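Local structure of spindle assembly checkpoint serine/threonine-protein kinase BUB1 (Saccharomyces cerevisiae, 3ESL) at residues A[10-15]-A[34-39]; A[28-33]-A[77-82]. The protein acts in mitotic spindle assembly checkpoint signalling to delay anaphase until chromosomes are bioriented, and is represented here by its conserved N-terminal, all-helical TPR-like domain. All blocks are in the same frame, centred on the assembly; numbering follows the deposited sequence. Where two conformers were deposited one is given.

Interaction 1 (A[10-15]-A[34-39])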
loop_
_atom_site.group_PDB
_atom_site.type_symbol
_atom_site.label_atom_id
_atom_site.label_comp_id
_atom_site.label_asym_id
_atom_site.label_seq_id
_atom_site.Cartn_x
_atom_site.Cartn_y
_atom_site.Cartn_z
ATOM N N GLN A 10 -24.930 14.538 3.208
ATOM C CA GLN A 10 -25.137 15.014 1.845
ATOM C C GLN A 10 -23.813 14.968 1.083
ATOM O O GLN A 10 -23.786 14.622 -0.094
ATOM C CB GLN A 10 -25.693 16.435 1.836
ATOM C CG GLN A 10 -27.089 16.518 2.434
ATOM C CD GLN A 10 -27.648 17.922 2.441
ATOM O OE1 GLN A 10 -26.923 18.901 2.614
ATOM N NE2 GLN A 10 -28.955 18.024 2.261
ATOM N N THR A 11 -22.730 15.321 1.776
ATOM C CA THR A 11 -21.404 15.346 1.160
ATOM C C THR A 11 -21.004 13.931 0.752
ATOM O O THR A 11 -20.475 13.732 -0.348
ATOM C CB THR A 11 -20.339 15.999 2.064
ATOM O OG1 THR A 11 -20.663 17.384 2.262
ATOM C CG2 THR A 11 -18.953 15.938 1.415
ATOM N N LYS A 12 -21.288 12.963 1.625
ATOM C CA LYS A 12 -21.027 11.555 1.343
ATOM C C LYS A 12 -21.760 11.107 0.084
ATOM O O LYS A 12 -21.173 10.493 -0.813
ATOM C CB LYS A 12 -21.396 10.663 2.542
ATOM C CG LYS A 12 -21.156 9.186 2.279
ATOM C CD LYS A 12 -21.316 8.314 3.524
ATOM C CE LYS A 12 -22.777 8.089 3.871
ATOM N NZ LYS A 12 -22.911 7.120 5.007
ATOM N N ILE A 13 -23.050 11.426 0.004
ATOM C CA ILE A 13 -23.834 11.046 -1.160
ATOM C C ILE A 13 -23.361 11.775 -2.426
ATOM O O ILE A 13 -23.337 11.185 -3.503
ATOM C CB ILE A 13 -25.360 11.242 -0.912
ATOM C CG1 ILE A 13 -25.807 10.313 0.229
ATOM C CG2 ILE A 13 -26.149 10.965 -2.192
ATOM C CD1 ILE A 13 -27.226 10.551 0.722
ATOM N N ALA A 14 -22.984 13.049 -2.287
ATOM C CA ALA A 14 -22.440 13.815 -3.402
ATOM C C ALA A 14 -21.189 13.119 -3.981
ATOM O O ALA A 14 -21.065 12.964 -5.199
ATOM C CB ALA A 14 -22.132 15.260 -2.973
ATOM N N TYR A 15 -20.286 12.687 -3.106
ATOM C CA TYR A 15 -19.085 11.964 -3.563
ATOM C C TYR A 15 -19.436 10.627 -4.214
ATOM O O TYR A 15 -18.884 10.267 -5.259
ATOM C CB TYR A 15 -18.116 11.760 -2.408
ATOM C CG TYR A 15 -17.123 12.890 -2.228
ATOM C CD1 TYR A 15 -16.188 13.191 -3.231
ATOM C CD2 TYR A 15 -17.082 13.633 -1.052
ATOM C CE1 TYR A 15 -15.257 14.217 -3.069
ATOM C CE2 TYR A 15 -16.157 14.672 -0.889
ATOM C CZ TYR A 15 -15.249 14.953 -1.906
ATOM O OH TYR A 15 -14.326 15.970 -1.760
ATOM N N LEU A 34 -9.014 10.273 -4.047
ATOM C CA LEU A 34 -8.211 10.897 -2.986
ATOM C C LEU A 34 -9.006 11.947 -2.215
ATOM O O LEU A 34 -8.971 11.966 -0.980
ATOM C CB LEU A 34 -6.936 11.537 -3.545
ATOM C CG LEU A 34 -5.866 10.583 -4.049
ATOM C CD1 LEU A 34 -4.789 11.394 -4.751
ATOM C CD2 LEU A 34 -5.264 9.798 -2.889
ATOM N N ASP A 35 -9.734 12.802 -2.937
ATOM C CA ASP A 35 -10.537 13.858 -2.300
ATOM C C ASP A 35 -11.533 13.231 -1.338
ATOM O O ASP A 35 -11.668 13.656 -0.185
ATOM C CB ASP A 35 -11.294 14.676 -3.346
ATOM C CG ASP A 35 -10.438 15.738 -4.010
ATOM O OD1 ASP A 35 -9.341 16.059 -3.501
ATOM O OD2 ASP A 35 -10.895 16.258 -5.052
ATOM N N TYR A 36 -12.197 12.180 -1.806
ATOM C CA TYR A 36 -13.232 11.523 -1.009
ATOM C C TYR A 36 -12.623 10.838 0.217
ATOM O O TYR A 36 -13.113 11.006 1.325
ATOM C CB TYR A 36 -14.023 10.567 -1.899
ATOM C CG TYR A 36 -15.215 9.883 -1.260
ATOM C CD1 TYR A 36 -15.884 10.455 -0.169
ATOM C CD2 TYR A 36 -15.701 8.684 -1.789
ATOM C CE1 TYR A 36 -17.010 9.827 0.397
ATOM C CE2 TYR A 36 -16.817 8.038 -1.219
ATOM C CZ TYR A 36 -17.460 8.626 -0.138
ATOM O OH TYR A 36 -18.543 7.991 0.425
ATOM N N MET A 37 -11.522 10.107 0.032
ATOM C CA MET A 37 -10.863 9.422 1.146
ATOM C C MET A 37 -10.326 10.378 2.216
ATOM O O MET A 37 -10.434 10.110 3.417
ATOM C CB MET A 37 -9.756 8.499 0.614
ATOM C CG MET A 37 -10.325 7.317 -0.133
ATOM S SD MET A 37 -9.004 6.232 -0.726
ATOM C CE MET A 37 -8.154 7.262 -1.904
ATOM N N ILE A 38 -9.775 11.508 1.777
ATOM C CA ILE A 38 -9.280 12.514 2.701
ATOM C C ILE A 38 -10.460 13.066 3.499
ATOM O O ILE A 38 -10.356 13.206 4.719
ATOM C CB ILE A 38 -8.510 13.627 1.974
ATOM C CG1 ILE A 38 -7.184 13.062 1.426
ATOM C CG2 ILE A 38 -8.224 14.820 2.907
ATOM C CD1 ILE A 38 -6.507 13.952 0.425
ATOM N N TRP A 39 -11.574 13.326 2.818
ATOM C CA TRP A 39 -12.786 13.835 3.492
ATOM C C TRP A 39 -13.334 12.825 4.509
ATOM O O TRP A 39 -13.688 13.187 5.643
ATOM C CB TRP A 39 -13.862 14.232 2.482
ATOM C CG TRP A 39 -15.129 14.659 3.163
ATOM C CD1 TRP A 39 -15.408 15.902 3.665
ATOM C CD2 TRP A 39 -16.264 13.835 3.459
ATOM N NE1 TRP A 39 -16.655 15.903 4.260
ATOM C CE2 TRP A 39 -17.207 14.651 4.137
ATOM C CE3 TRP A 39 -16.585 12.488 3.211
ATOM C CZ2 TRP A 39 -18.449 14.162 4.569
ATOM C CZ3 TRP A 39 -17.823 11.998 3.642
ATOM C CH2 TRP A 39 -18.743 12.842 4.317
HETATM O O HOH W 1 -13.707 17.045 -4.846
#
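Tyr15 and Tyr36 lie head to tail, each laying its stem against the other's ring. Tyr15 CB sits over one face of the Tyr36 ring, 3.5 Å from its centroid. Tyr36 CA sits over the centre of the Tyr15 ring, 3.9 Å from that centroid. The two planes are only 16° apart, but the rings are displaced and barely overlap. The chi1 of Tyr36 (-175°) puts CG opposite the backbone N and sends the ring across to helix 4-21, where Tyr36 OH meets Lys12 CG at 3.4 Å. That hydroxyl is hydrogen-bonded to Glu16, while Lys12 NZ turns off to Tyr44. Trp39 completes the aromatic cluster. Thr11 CG2 makes a CH-pi contact over the five-membered ring of Trp39, 3.8 Å from the centroid. At the far end of Tyr15, OH lies 3.7 Å from Asp35 CB, and a water held by Asp35 OD2 bonds weakly to it. With an alanine in place of Tyr15 the ring over Tyr36 CA is gone, which would probably open a gap beside Trp39 and leave the water on Asp35 without its weak bond to the hydroxyl. The segments run nearly antiparallel, at 158°, as in the helical hairpins of TPR-like folds.

Interaction 2 (A[28-33]-A[77-82]); sequences DPLDLF and PRFLKI
Arg78 grips the carboxylate of Asp28 end-on, with one nitrogen to each oxygen. Arg78 NH1 donates to the syn lone pair of Asp28 OD2 at 2.9 Å, close to the guanidinium plane and fairly straight. Arg78 NH2 reaches Asp28 OD1, also at 2.9 Å, but more tilted. The two flat groups are turned 40° against each other, so the salt bridge is not coplanar. Each side has a further partner: Tyr73 OH bonds to Asp28 OD1, and Asp76 forms a salt bridge with Arg78 NH2. A water accepts from Arg78 NH1 and donates to Asp31 OD1, linking a second acid that lies beyond direct salt-bridge distance. The bend in the Arg78 chain at chi3 (-62°) helps bring the guanidinium to this cluster. The bridge joins the residue just before helix 29-47 to the first turn of helix 77-90. The two segments run in roughly the same direction, their axes 40° apart, with helix 49-67 between them in sequence, an order seen in stacked TPR-like helices. Inward from the charges, Leu30 CD2 lies over one face of the guanidinium and touches Arg78 CB at 3.9 Å. Leu30 CD2 also meets Phe79 CB, at 3.9 Å, where the two side chains cross at about a right angle. Deeper still, Leu30 CD1 turns toward Ile82, which was modelled in two conformers. Cys63 of helix 49-67 touches both Leu30 and Ile82.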
loop_
_atom_site.group_PDB
_atom_site.type_symbol
_atom_site.label_atom_id
_atom_site.label_comp_id
_atom_site.label_asym_id
_atom_site.label_seq_id
_atom_site.Cartn_x
_atom_site.Cartn_y
_atom_site.Cartn_z
ATOM N N ASP A 28 -7.648 12.374 -14.403
ATOM C CA ASP A 28 -7.011 11.902 -13.161
ATOM C C ASP A 28 -8.073 11.360 -12.192
ATOM O O ASP A 28 -8.355 11.964 -11.159
ATOM C CB ASP A 28 -6.225 13.072 -12.535
ATOM C CG ASP A 28 -5.255 12.644 -11.416
ATOM O OD1 ASP A 28 -4.929 11.452 -11.244
ATOM O OD2 ASP A 28 -4.824 13.558 -10.690
ATOM N N PRO A 29 -8.645 10.184 -12.510
ATOM C CA PRO A 29 -9.693 9.631 -11.646
ATOM C C PRO A 29 -9.182 9.377 -10.212
ATOM O O PRO A 29 -9.960 9.435 -9.244
ATOM C CB PRO A 29 -10.060 8.323 -12.346
ATOM C CG PRO A 29 -8.807 7.963 -13.166
ATOM C CD PRO A 29 -8.328 9.291 -13.644
ATOM N N LEU A 30 -7.881 9.126 -10.064
ATOM C CA LEU A 30 -7.318 8.925 -8.719
ATOM C C LEU A 30 -7.597 10.135 -7.809
ATOM O O LEU A 30 -7.853 9.972 -6.610
ATOM C CB LEU A 30 -5.806 8.673 -8.799
ATOM C CG LEU A 30 -5.104 8.425 -7.456
ATOM C CD1 LEU A 30 -5.743 7.263 -6.710
ATOM C CD2 LEU A 30 -3.622 8.150 -7.700
ATOM N N ASP A 31 -7.569 11.334 -8.380
ATOM C CA ASP A 31 -7.784 12.558 -7.599
ATOM C C ASP A 31 -9.157 12.589 -6.931
ATOM O O ASP A 31 -9.268 13.037 -5.799
ATOM C CB ASP A 31 -7.581 13.797 -8.467
ATOM C CG ASP A 31 -7.518 15.072 -7.654
ATOM O OD1 ASP A 31 -6.662 15.149 -6.744
ATOM O OD2 ASP A 31 -8.339 15.983 -7.930
ATOM N N LEU A 32 -10.179 12.073 -7.612
ATOM C CA LEU A 32 -11.535 12.072 -7.040
ATOM C C LEU A 32 -11.593 11.093 -5.859
ATOM O O LEU A 32 -12.116 11.433 -4.793
ATOM C CB LEU A 32 -12.596 11.757 -8.109
ATOM C CG LEU A 32 -14.043 11.579 -7.602
ATOM C CD1 LEU A 32 -14.555 12.815 -6.866
ATOM C CD2 LEU A 32 -14.973 11.199 -8.773
ATOM N N PHE A 33 -11.044 9.890 -6.033
ATOM C CA PHE A 33 -10.898 8.969 -4.905
ATOM C C PHE A 33 -10.127 9.602 -3.743
ATOM O O PHE A 33 -10.523 9.454 -2.578
ATOM C CB PHE A 33 -10.184 7.668 -5.321
ATOM C CG PHE A 33 -11.058 6.696 -6.053
ATOM C CD1 PHE A 33 -12.083 6.012 -5.386
ATOM C CD2 PHE A 33 -10.839 6.437 -7.409
ATOM C CE1 PHE A 33 -12.872 5.081 -6.074
ATOM C CE2 PHE A 33 -11.614 5.510 -8.104
ATOM C CZ PHE A 33 -12.634 4.836 -7.430
ATOM N N PRO A 77 3.165 7.949 -7.019
ATOM C CA PRO A 77 3.395 7.836 -5.574
ATOM C C PRO A 77 2.112 8.022 -4.772
ATOM O O PRO A 77 1.996 7.503 -3.667
ATOM C CB PRO A 77 4.371 8.983 -5.271
ATOM C CG PRO A 77 4.212 9.939 -6.397
ATOM C CD PRO A 77 3.848 9.120 -7.607
ATOM N N ARG A 78 1.161 8.769 -5.315
ATOM C CA ARG A 78 -0.125 8.923 -4.619
ATOM C C ARG A 78 -0.862 7.590 -4.521
ATOM O O ARG A 78 -1.453 7.272 -3.479
ATOM C CB ARG A 78 -1.014 9.928 -5.341
ATOM C CG ARG A 78 -0.387 11.297 -5.521
ATOM C CD ARG A 78 -1.253 12.171 -6.441
ATOM N NE ARG A 78 -1.364 11.592 -7.789
ATOM C CZ ARG A 78 -2.310 11.919 -8.670
ATOM N NH1 ARG A 78 -3.236 12.819 -8.357
ATOM N NH2 ARG A 78 -2.334 11.342 -9.862
ATOM N N PHE A 79 -0.831 6.820 -5.610
ATOM C CA PHE A 79 -1.453 5.500 -5.647
ATOM C C PHE A 79 -0.743 4.540 -4.682
ATOM O O PHE A 79 -1.382 3.831 -3.894
ATOM C CB PHE A 79 -1.408 4.954 -7.070
ATOM C CG PHE A 79 -2.237 3.716 -7.281
ATOM C CD1 PHE A 79 -3.525 3.598 -6.739
ATOM C CD2 PHE A 79 -1.751 2.689 -8.090
ATOM C CE1 PHE A 79 -4.298 2.425 -6.973
ATOM C CE2 PHE A 79 -2.509 1.528 -8.316
ATOM C CZ PHE A 79 -3.783 1.407 -7.767
ATOM N N LEU A 80 0.584 4.524 -4.745
ATOM C CA LEU A 80 1.365 3.704 -3.810
ATOM C C LEU A 80 0.960 3.976 -2.362
ATOM O O LEU A 80 0.793 3.048 -1.575
ATOM C CB LEU A 80 2.865 3.930 -4.009
ATOM C CG LEU A 80 3.729 3.133 -3.020
ATOM C CD1 LEU A 80 3.420 1.632 -3.099
ATOM C CD2 LEU A 80 5.225 3.413 -3.252
ATOM N N LYS A 81 0.793 5.246 -2.007
ATOM C CA LYS A 81 0.480 5.588 -0.628
ATOM C C LYS A 81 -0.861 5.014 -0.186
ATOM O O LYS A 81 -1.011 4.639 0.967
ATOM C CB LYS A 81 0.568 7.093 -0.397
ATOM C CG LYS A 81 2.010 7.613 -0.380
ATOM C CD LYS A 81 2.021 9.118 -0.090
ATOM C CE LYS A 81 3.311 9.767 -0.562
ATOM N NZ LYS A 81 4.472 9.456 0.324
ATOM N N ILE A 82 -1.822 4.931 -1.105
ATOM C CA ILE A 82 -3.123 4.339 -0.778
ATOM C C ILE A 82 -2.955 2.865 -0.410
ATOM O O ILE A 82 -3.519 2.420 0.588
ATOM C CB ILE A 82 -4.165 4.534 -1.904
ATOM C CG1 ILE A 82 -4.292 6.022 -2.235
ATOM C CG2 ILE A 82 -5.538 3.966 -1.482
ATOM C CD1 ILE A 82 -4.998 6.302 -3.537
HETATM O O HOH W 2 -3.929 14.569 -6.313
#

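Overall arrangement
Both interactions use helix 29-47. Interaction 2 takes its first turn and the residue before it, and interaction 1 the turns that follow. The centres of the two contacts are about 14 Å apart, on the same side of the chain's centre. Along the chain the segments alternate: 10-15, 28-33, 34-39, 77-82. Helix 29-47 thus packs against helix 4-21 in one contact and helix 77-90 in the other. Interaction 1 lies nearer the surface, its centre about 21 Å from the centre of the chain, against about 11 Å for interaction 2. They also touch: Tyr15 CD1 packs on Leu32 CD1 at 4.0 Å. Together they tie the N-terminal helix to the following helices of the Mad3/BUB1 homology region.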